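Local coordinates for alpha-galactosidase (Umbelopsis vinacea, PDB 3A5V), which probably hydrolyses terminal alpha-linked galactose from its substrates, as a tetrameric glycoside hydrolase of family 27 with a beta/alpha barrel, at residues Met249-Tyr254 / Lys282-Asn287; His257-Ala262 / Asp362-Lys367; Leu313-Gly316 / Thr322-Val325; Leu378-Pro381 / Val385-Leu388. All coordinates share one frame; numbering follows the deposited sequence.

Interaction 1: residues Met249-Tyr254 / Lys282-Asn287; sequences MNQEEY and KEIIMN
Gln-251 and Ile-284 bring together two helices on the outside of the beta/alpha barrel, 251-263 and 279-285, which flank barrel strand 268-270 in sequence. The case illustrates how a helix can be fixed at its first turn both from within and from a neighbour.

The polar link is a single bond between side chains. In the conformer described, Gln-251 NE2 donates to Glu-283 OE1 over 3.1 Å, and the N-H points almost straight at the oxygen (168°). The acceptor lies in the amide plane; the donor stands above the carboxylate plane, and the amide and carboxylate planes are nearly perpendicular. Glu-283 gets there fully extended, with CG trans to the backbone N (chi1 -176°). Its other oxygen, OE2, has a long, weak ion pair with Arg-255, and in this same conformer Gln-251 NE2 also gives a weak bond to Thr-280 O.

The apolar part lies beside this bond. The aliphatic stem of Gln-251 rests on Ile-284, CG to CD1 at 4.0 Å, while the other branch of Ile-284, CG2, comes within 3.9 Å of Tyr-254 O. Tyr-254 turns its ring away from this interface, and its hydroxyl bonds to Asp-192.

Capping bonds secure the start of helix 251-263. Asn-250 is the N-cap, and with Glu-253 it forms a capping box in which each side chain accepts from the other's backbone N. Glu-253 N reaches Asn-250 OD1 at 2.8 Å, and Asn-250 N reaches Glu-253 OE1 at 3.0 Å, 29° out of the carboxylate plane on its anti side.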
# COMPACT_ATOMS: atom_id res chain seq x y z
N MET A 249 28.51 19.21 -3.51
CA MET A 249 28.44 18.84 -4.93
C MET A 249 29.45 19.68 -5.73
O MET A 249 29.83 20.76 -5.29
CB MET A 249 27.03 19.07 -5.49
CG MET A 249 25.94 18.21 -4.84
SD MET A 249 24.34 18.41 -5.68
CE MET A 249 23.31 19.04 -4.36
N ASN A 250 29.85 19.18 -6.90
CA ASN A 250 30.70 19.95 -7.82
C ASN A 250 29.84 20.87 -8.71
O ASN A 250 28.60 20.84 -8.61
CB ASN A 250 31.64 19.03 -8.64
CG ASN A 250 30.89 18.13 -9.62
OD1 ASN A 250 29.89 18.53 -10.21
ND2 ASN A 250 31.41 16.91 -9.82
N GLN A 251 30.47 21.70 -9.55
CA GLN A 251 29.70 22.66 -10.33
C GLN A 251 28.72 22.01 -11.33
O GLN A 251 27.60 22.49 -11.49
CB GLN A 251 30.56 23.75 -11.01
CG GLN A 251 29.73 25.02 -11.29
CD GLN A 251 30.33 25.92 -12.36
OE1 GLN A 251 31.06 25.47 -13.24
NE2 GLN A 251 30.00 27.21 -12.30
N GLU A 252 29.15 20.96 -12.02
CA GLU A 252 28.26 20.29 -12.98
C GLU A 252 27.07 19.62 -12.28
O GLU A 252 25.94 19.61 -12.80
CB GLU A 252 29.03 19.29 -13.87
CG GLU A 252 30.03 19.97 -14.87
CD GLU A 252 29.40 21.10 -15.70
OE1 GLU A 252 28.26 20.95 -16.16
OE2 GLU A 252 30.05 22.16 -15.87
N GLU A 253 27.32 19.05 -11.10
CA GLU A 253 26.22 18.52 -10.28
C GLU A 253 25.21 19.60 -9.87
O GLU A 253 24.02 19.38 -9.98
CB GLU A 253 26.76 17.80 -9.05
CG GLU A 253 27.40 16.46 -9.40
CD GLU A 253 28.19 15.84 -8.25
OE1 GLU A 253 28.58 16.54 -7.28
OE2 GLU A 253 28.43 14.63 -8.33
N TYR A 254 25.69 20.76 -9.40
CA TYR A 254 24.81 21.90 -9.11
C TYR A 254 24.08 22.40 -10.35
O TYR A 254 22.92 22.82 -10.27
CB TYR A 254 25.56 23.08 -8.47
CG TYR A 254 25.91 22.84 -7.01
CD1 TYR A 254 24.99 22.23 -6.14
CD2 TYR A 254 27.17 23.21 -6.51
CE1 TYR A 254 25.32 21.99 -4.79
CE2 TYR A 254 27.51 22.98 -5.16
CZ TYR A 254 26.58 22.38 -4.32
OH TYR A 254 26.93 22.14 -3.00
N LYS A 282 27.37 32.25 -8.74
CA LYS A 282 26.65 33.25 -9.56
C LYS A 282 26.36 32.68 -10.95
O LYS A 282 25.30 32.90 -11.50
CB LYS A 282 27.47 34.54 -9.70
CG LYS A 282 27.63 35.36 -8.42
CD LYS A 282 28.50 36.62 -8.69
CE LYS A 282 28.62 37.47 -7.42
NZ LYS A 282 29.61 38.61 -7.57
N GLU A 283 27.33 31.97 -11.52
CA GLU A 283 27.16 31.35 -12.84
C GLU A 283 25.92 30.46 -12.90
O GLU A 283 25.20 30.44 -13.91
CB GLU A 283 28.42 30.55 -13.21
CG GLU A 283 28.39 29.96 -14.61
CD GLU A 283 29.66 29.19 -14.98
OE1 GLU A 283 30.73 29.42 -14.35
OE2 GLU A 283 29.57 28.34 -15.90
N ILE A 284 25.66 29.74 -11.81
CA ILE A 284 24.50 28.82 -11.74
C ILE A 284 23.17 29.52 -11.38
O ILE A 284 22.12 29.23 -11.97
CB ILE A 284 24.76 27.63 -10.74
CG1 ILE A 284 26.06 26.85 -11.10
CG2 ILE A 284 23.52 26.68 -10.65
CD1 ILE A 284 26.10 26.24 -12.54
N ILE A 285 23.20 30.45 -10.43
CA ILE A 285 21.94 31.00 -9.93
C ILE A 285 21.54 32.36 -10.54
O ILE A 285 20.45 32.87 -10.26
CB ILE A 285 21.89 31.05 -8.37
CG1 ILE A 285 22.83 32.15 -7.81
CG2 ILE A 285 22.17 29.63 -7.77
CD1 ILE A 285 22.74 32.34 -6.28
N MET A 286 22.43 32.95 -11.35
CA MET A 286 22.13 34.29 -11.89
C MET A 286 22.06 34.33 -13.40
O MET A 286 22.33 35.37 -14.02
CB MET A 286 23.14 35.34 -11.38
CG MET A 286 23.22 35.46 -9.86
SD MET A 286 24.32 36.86 -9.43
CE MET A 286 24.24 36.83 -7.64
N ASN A 287 21.68 33.20 -14.00
CA ASN A 287 21.59 33.14 -15.46
C ASN A 287 20.15 33.45 -15.85
O ASN A 287 19.26 32.62 -15.65
CB ASN A 287 22.04 31.75 -15.95
CG ASN A 287 22.02 31.63 -17.48
OD1 ASN A 287 21.08 32.09 -18.14
ND2 ASN A 287 23.04 30.99 -18.05

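Interaction 2: residues His257-Ala262 / Asp362-Lys367; sequences HYTIWA and DLWKQK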
# COMPACT_ATOMS: atom_id res chain seq x y z
N HIS A 257 21.19 19.99 -10.89
CA HIS A 257 20.24 20.27 -9.82
C HIS A 257 19.41 21.52 -10.16
O HIS A 257 18.18 21.44 -10.26
CB HIS A 257 21.08 20.39 -8.53
CG HIS A 257 20.37 20.92 -7.32
ND1 HIS A 257 19.10 20.53 -6.95
CD2 HIS A 257 20.81 21.74 -6.34
CE1 HIS A 257 18.78 21.12 -5.81
NE2 HIS A 257 19.81 21.86 -5.41
N TYR A 258 20.09 22.63 -10.44
CA TYR A 258 19.38 23.88 -10.77
C TYR A 258 18.53 23.75 -12.05
O TYR A 258 17.39 24.20 -12.10
CB TYR A 258 20.39 25.03 -10.89
CG TYR A 258 19.75 26.40 -10.93
CD1 TYR A 258 19.26 26.92 -12.14
CD2 TYR A 258 19.59 27.16 -9.77
CE1 TYR A 258 18.64 28.15 -12.20
CE2 TYR A 258 18.98 28.43 -9.82
CZ TYR A 258 18.50 28.91 -11.05
OH TYR A 258 17.90 30.16 -11.15
N THR A 259 19.12 23.16 -13.08
CA THR A 259 18.44 23.00 -14.38
C THR A 259 17.11 22.24 -14.26
O THR A 259 16.09 22.67 -14.81
CB THR A 259 19.35 22.23 -15.38
OG1 THR A 259 20.56 22.97 -15.61
CG2 THR A 259 18.61 21.95 -16.72
N ILE A 260 17.14 21.10 -13.57
CA ILE A 260 15.96 20.27 -13.45
C ILE A 260 14.90 20.94 -12.57
O ILE A 260 13.73 20.93 -12.92
CB ILE A 260 16.29 18.81 -12.98
CG1 ILE A 260 17.23 18.10 -13.98
CG2 ILE A 260 15.01 17.98 -12.77
CD1 ILE A 260 16.64 17.91 -15.41
N TRP A 261 15.31 21.51 -11.44
CA TRP A 261 14.38 22.29 -10.59
C TRP A 261 13.73 23.42 -11.43
O TRP A 261 12.52 23.63 -11.38
CB TRP A 261 15.14 22.91 -9.42
CG TRP A 261 15.22 22.06 -8.13
CD1 TRP A 261 14.90 22.49 -6.87
CD2 TRP A 261 15.67 20.69 -7.97
NE1 TRP A 261 15.11 21.50 -5.95
CE2 TRP A 261 15.58 20.38 -6.59
CE3 TRP A 261 16.12 19.69 -8.86
CZ2 TRP A 261 15.92 19.12 -6.06
CZ3 TRP A 261 16.46 18.42 -8.33
CH2 TRP A 261 16.36 18.15 -6.94
N ALA A 262 14.55 24.13 -12.20
CA ALA A 262 14.02 25.22 -13.02
C ALA A 262 13.03 24.69 -14.09
O ALA A 262 11.91 25.19 -14.23
CB ALA A 262 15.17 26.00 -13.70
N ASP A 362 22.15 27.18 -26.57
CA ASP A 362 22.60 26.61 -25.30
C ASP A 362 22.40 27.70 -24.25
O ASP A 362 23.06 28.76 -24.31
CB ASP A 362 24.07 26.18 -25.40
CG ASP A 362 24.58 25.48 -24.14
OD1 ASP A 362 24.25 25.91 -23.00
OD2 ASP A 362 25.34 24.49 -24.30
N LEU A 363 21.50 27.45 -23.31
CA LEU A 363 21.08 28.47 -22.34
C LEU A 363 22.09 28.77 -21.24
O LEU A 363 22.15 29.90 -20.72
CB LEU A 363 19.72 28.12 -21.72
CG LEU A 363 18.55 28.02 -22.71
CD1 LEU A 363 17.25 27.95 -21.92
CD2 LEU A 363 18.51 29.20 -23.72
N TRP A 364 22.89 27.77 -20.87
CA TRP A 364 23.98 27.98 -19.90
C TRP A 364 25.11 28.80 -20.51
O TRP A 364 25.61 29.73 -19.87
CB TRP A 364 24.52 26.64 -19.37
CG TRP A 364 23.58 26.05 -18.34
CD1 TRP A 364 22.89 24.86 -18.43
CD2 TRP A 364 23.20 26.63 -17.08
NE1 TRP A 364 22.12 24.67 -17.32
CE2 TRP A 364 22.29 25.74 -16.46
CE3 TRP A 364 23.56 27.82 -16.41
CZ2 TRP A 364 21.71 25.99 -15.21
CZ3 TRP A 364 22.98 28.07 -15.14
CH2 TRP A 364 22.06 27.16 -14.56
N LYS A 365 25.51 28.43 -21.72
CA LYS A 365 26.58 29.13 -22.45
C LYS A 365 26.08 30.46 -23.00
O LYS A 365 26.88 31.37 -23.27
CB LYS A 365 27.16 28.23 -23.56
CG LYS A 365 27.91 27.03 -22.99
CD LYS A 365 28.28 25.95 -24.03
CE LYS A 365 28.25 24.54 -23.38
NZ LYS A 365 29.31 24.30 -22.37
N GLN A 366 24.76 30.58 -23.11
CA GLN A 366 24.09 31.74 -23.70
C GLN A 366 24.63 32.01 -25.12
O GLN A 366 25.09 33.12 -25.44
CB GLN A 366 24.19 32.97 -22.80
CG GLN A 366 23.57 32.77 -21.40
CD GLN A 366 23.53 34.06 -20.59
OE1 GLN A 366 24.37 34.93 -20.77
NE2 GLN A 366 22.55 34.18 -19.71
N LYS A 367 24.58 30.98 -25.95
CA LYS A 367 25.01 31.11 -27.34
C LYS A 367 24.20 30.20 -28.25
O LYS A 367 23.76 29.11 -27.83
CB LYS A 367 26.50 30.83 -27.50
CG LYS A 367 26.88 29.40 -27.24
CD LYS A 367 28.32 29.11 -27.65
CE LYS A 367 28.69 27.67 -27.31
NZ LYS A 367 30.16 27.45 -27.41
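Thr-259 and Trp-364 meet at the buried end of this contact, where one hydrogen bond and a small patch of ring carbons join the two segments. Trp-364 NE1 donates to Thr-259 OG1 at 2.9 Å; the oxygen lies at the indole edge, 8° from the ring plane, but the N-H bends to 139°. The hydroxyl stands beside its own backbone N (chi1 -61°) and also bonds to Arg-255 O, the carbonyl one helical turn back. Further along the same indole edge, CH2 comes obliquely to 3.7 Å from CD1 of Tyr-258, whose hydroxyl bonds to Tyr-45. Trp-364 thus carries the loop between strands 358-362 and 367-372 of the C-terminal beta sandwich onto helix 251-263 of the barrel, an interdomain contact made by one inserted side chain. Arg-255 adds a cation-pi interaction with the indole. Away from the helix the loop becomes exposed and keeps its shape by its own bonds. Asp-362 OD1 accepts from Lys-365 N at 3.1 Å in an Asx motif, and Gln-366 and Lys-367 both oppose Asp-362 in a G1 beta bulge. On this outer side Lys-365, Gln-366 and Lys-367 are exposed.

Interaction 3: residues Leu313-Gly316 / Thr322-Val325; sequences LFSG and TQVV
Ser-315 and Gln-323 are linked side chain to side chain across a beta hairpin of the C-terminal beta sandwich, made by strands 311-318 and 322-329. These antiparallel strands show how polar and apolar side chains can share one face of a sheet. Gln-323 is folded back at chi2 (78°), which lays its amide across the backbone of Gly-316 and points NE2 at the hydroxyl. NE2 donates to Ser-315 OG at 3.0 Å, nearly straight at 170° and with the oxygen close to the amide plane. The hydroxyl has a second partner in Ile-344 O, at the end of helix 341-344, so two bonds hold this buried hydroxyl.

Val-325, paired with Ser-315 at a non-hydrogen-bonded position, lies on that same face. Its CG1 methyl meets Leu-313 CD1 at 3.8 Å, the two side chains crossing at a slant, while Ile-344 packs against Val-325 as well.

On the reverse face, Val-324 sets CG1 between its backbone N and carbonyl carbon (chi1 66°), and this methyl comes 3.5 Å from Gly-316 O. Gly-316 and Val-324 make the hydrogen-bonded pair: Gly-316 N to Val-324 O at 2.9 Å, and Val-324 N to Gly-316 O at 2.8 Å. Beside them a CA-H...O contact brings Ser-315 CA within 3.3 Å of Val-324 O.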
# COMPACT_ATOMS: atom_id res chain seq x y z
N LEU A 313 16.37 12.05 -21.12
CA LEU A 313 15.99 13.17 -22.00
C LEU A 313 14.73 13.84 -21.44
O LEU A 313 13.75 13.15 -21.12
CB LEU A 313 15.68 12.66 -23.42
CG LEU A 313 15.11 13.70 -24.42
CD1 LEU A 313 16.13 14.79 -24.69
CD2 LEU A 313 14.63 13.05 -25.73
N PHE A 314 14.76 15.17 -21.33
CA PHE A 314 13.58 15.95 -20.96
C PHE A 314 13.21 16.90 -22.10
O PHE A 314 14.10 17.42 -22.81
CB PHE A 314 13.82 16.79 -19.69
CG PHE A 314 14.02 15.97 -18.44
CD1 PHE A 314 15.25 15.33 -18.19
CD2 PHE A 314 13.00 15.87 -17.49
CE1 PHE A 314 15.44 14.57 -17.01
CE2 PHE A 314 13.18 15.13 -16.32
CZ PHE A 314 14.40 14.48 -16.07
N SER A 315 11.92 17.14 -22.26
CA SER A 315 11.41 18.02 -23.31
C SER A 315 10.13 18.68 -22.83
O SER A 315 9.23 17.99 -22.32
CB SER A 315 11.13 17.20 -24.58
OG SER A 315 10.55 18.01 -25.58
N GLY A 316 10.02 20.00 -23.03
CA GLY A 316 8.81 20.72 -22.65
C GLY A 316 8.54 21.95 -23.49
O GLY A 316 9.44 22.53 -24.04
N THR A 322 8.25 27.66 -28.80
CA THR A 322 9.62 27.20 -28.58
C THR A 322 9.60 25.99 -27.64
O THR A 322 8.55 25.64 -27.10
CB THR A 322 10.55 28.33 -28.08
OG1 THR A 322 10.08 28.82 -26.82
CG2 THR A 322 10.60 29.51 -29.11
N GLN A 323 10.75 25.33 -27.48
CA GLN A 323 10.83 24.08 -26.71
C GLN A 323 12.06 24.08 -25.85
O GLN A 323 13.14 24.49 -26.30
CB GLN A 323 10.90 22.86 -27.65
CG GLN A 323 10.52 21.49 -27.02
CD GLN A 323 9.01 21.29 -26.87
OE1 GLN A 323 8.22 22.14 -27.28
NE2 GLN A 323 8.61 20.19 -26.24
N VAL A 324 11.93 23.60 -24.61
CA VAL A 324 13.13 23.36 -23.80
C VAL A 324 13.49 21.88 -23.93
O VAL A 324 12.61 21.01 -23.94
CB VAL A 324 12.98 23.82 -22.31
CG1 VAL A 324 11.92 22.98 -21.56
CG2 VAL A 324 14.34 23.75 -21.58
N VAL A 325 14.78 21.60 -24.10
CA VAL A 325 15.28 20.22 -24.20
C VAL A 325 16.47 20.07 -23.28
O VAL A 325 17.38 20.91 -23.30
CB VAL A 325 15.62 19.82 -25.67
CG1 VAL A 325 16.28 18.43 -25.74
CG2 VAL A 325 14.35 19.84 -26.54

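Interaction 4: residues Leu378-Pro381 / Val385-Leu388; sequences LDVP and VRLL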
# COMPACT_ATOMS: atom_id res chain seq x y z
N LEU A 378 25.40 15.97 -28.54
CA LEU A 378 26.26 16.88 -27.76
C LEU A 378 27.02 16.16 -26.66
O LEU A 378 26.54 15.15 -26.13
CB LEU A 378 25.41 17.98 -27.11
CG LEU A 378 24.68 18.98 -28.00
CD1 LEU A 378 23.84 19.89 -27.12
CD2 LEU A 378 25.65 19.81 -28.84
N ASP A 379 28.18 16.71 -26.31
CA ASP A 379 28.93 16.28 -25.12
C ASP A 379 28.21 16.70 -23.85
O ASP A 379 27.87 17.86 -23.68
CB ASP A 379 30.31 16.94 -25.11
CG ASP A 379 31.22 16.41 -26.20
OD1 ASP A 379 31.38 15.19 -26.30
OD2 ASP A 379 31.79 17.24 -26.94
N VAL A 380 28.00 15.74 -22.95
CA VAL A 380 27.36 16.02 -21.66
C VAL A 380 28.28 15.50 -20.55
O VAL A 380 28.66 14.33 -20.55
CB VAL A 380 25.95 15.35 -21.57
CG1 VAL A 380 25.21 15.87 -20.34
CG2 VAL A 380 25.14 15.61 -22.87
N PRO A 381 28.68 16.39 -19.61
CA PRO A 381 29.59 15.99 -18.53
C PRO A 381 29.00 14.91 -17.62
O PRO A 381 27.78 14.73 -17.57
CB PRO A 381 29.78 17.30 -17.74
CG PRO A 381 29.45 18.38 -18.72
CD PRO A 381 28.32 17.82 -19.53
N VAL A 385 24.35 18.14 -17.39
CA VAL A 385 23.25 18.47 -18.30
C VAL A 385 23.74 19.33 -19.46
O VAL A 385 24.75 20.03 -19.33
CB VAL A 385 22.06 19.24 -17.60
CG1 VAL A 385 21.24 18.28 -16.68
CG2 VAL A 385 22.57 20.50 -16.83
N ARG A 386 23.03 19.26 -20.58
CA ARG A 386 23.02 20.36 -21.55
C ARG A 386 21.58 20.85 -21.62
O ARG A 386 20.65 20.04 -21.78
CB ARG A 386 23.53 19.93 -22.94
CG ARG A 386 25.01 19.48 -22.96
CD ARG A 386 26.00 20.62 -22.64
NE ARG A 386 26.03 21.65 -23.69
CZ ARG A 386 26.73 21.56 -24.83
NH1 ARG A 386 27.46 20.47 -25.08
NH2 ARG A 386 26.69 22.55 -25.71
N LEU A 387 21.40 22.16 -21.48
CA LEU A 387 20.09 22.79 -21.43
C LEU A 387 19.91 23.60 -22.71
O LEU A 387 20.66 24.57 -22.95
CB LEU A 387 19.99 23.72 -20.20
CG LEU A 387 18.75 24.62 -20.14
CD1 LEU A 387 17.46 23.80 -20.13
CD2 LEU A 387 18.79 25.57 -18.93
N LEU A 388 18.93 23.20 -23.51
CA LEU A 388 18.77 23.73 -24.86
C LEU A 388 17.42 24.39 -25.03
O LEU A 388 16.41 23.93 -24.45
CB LEU A 388 18.88 22.61 -25.92
CG LEU A 388 20.09 21.66 -25.79
CD1 LEU A 388 19.96 20.50 -26.79
CD2 LEU A 388 21.42 22.42 -25.96
O HOH W 1 29.06 19.42 -27.62
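Leu-378 lays its CD1 methyl over the centre of the Arg-386 guanidinium, 4.0 Å above the plane. The same methyl meets Leu-388 CD2 tip to tip at 3.7 Å, so one leucine touches both an apolar partner and the flat face of a charged one. The arginine bends at chi2 and chi3 (-66° and -68°), curling the group back to segment 378-381, where NH1 donates to Asp-379 O. That bond, 3.0 Å long and 158° at the hydrogen, lies in the guanidinium plane and falls on a lone pair of the carbonyl. A water at the same edge accepts from NH1 and from Asp-379 N, bridging side chain and backbone. NH2 forms a salt bridge with Asp-362, and these bonds along the rim restrain the rotation of the group. Nearer the turn, Val-380 CG2 packs on Arg-386 CG at 3.9 Å, and CG1 approaches Val-385 N. Strands 375-380 and 384-390 are successive in the chain yet belong to different sheets of the beta sandwich, and the two strand segments run in roughly opposed directions, well off antiparallel. Strand 375-380 pairs with 335-340, whereas 384-390 runs between 322-329 and 358-362, with Val-385 against helix 251-263 of the barrel.

From the N terminus, interaction 1 comes first, closing a loop of 27 residues within the barrel that includes strand 268-270. Before it closes, helix 251-263 also opens interaction 2, so these two cross. Interaction 2 closes about 100 residues later and ties the barrel to the beta sandwich. Nested inside that long loop is interaction 3, a local hairpin, whose Phe-314 touches Ile-260 of the barrel helix. Interaction 4 follows in series, across the short connection from strand 375-380 to strand 384-390. Strands 322-329 and 384-390 are sheet neighbours, so interactions 3 and 4 join through Val-325 O and Leu-388 N; a probable backbone hydrogen bond from Leu-363 N to Leu-387 O couples interactions 2 and 4.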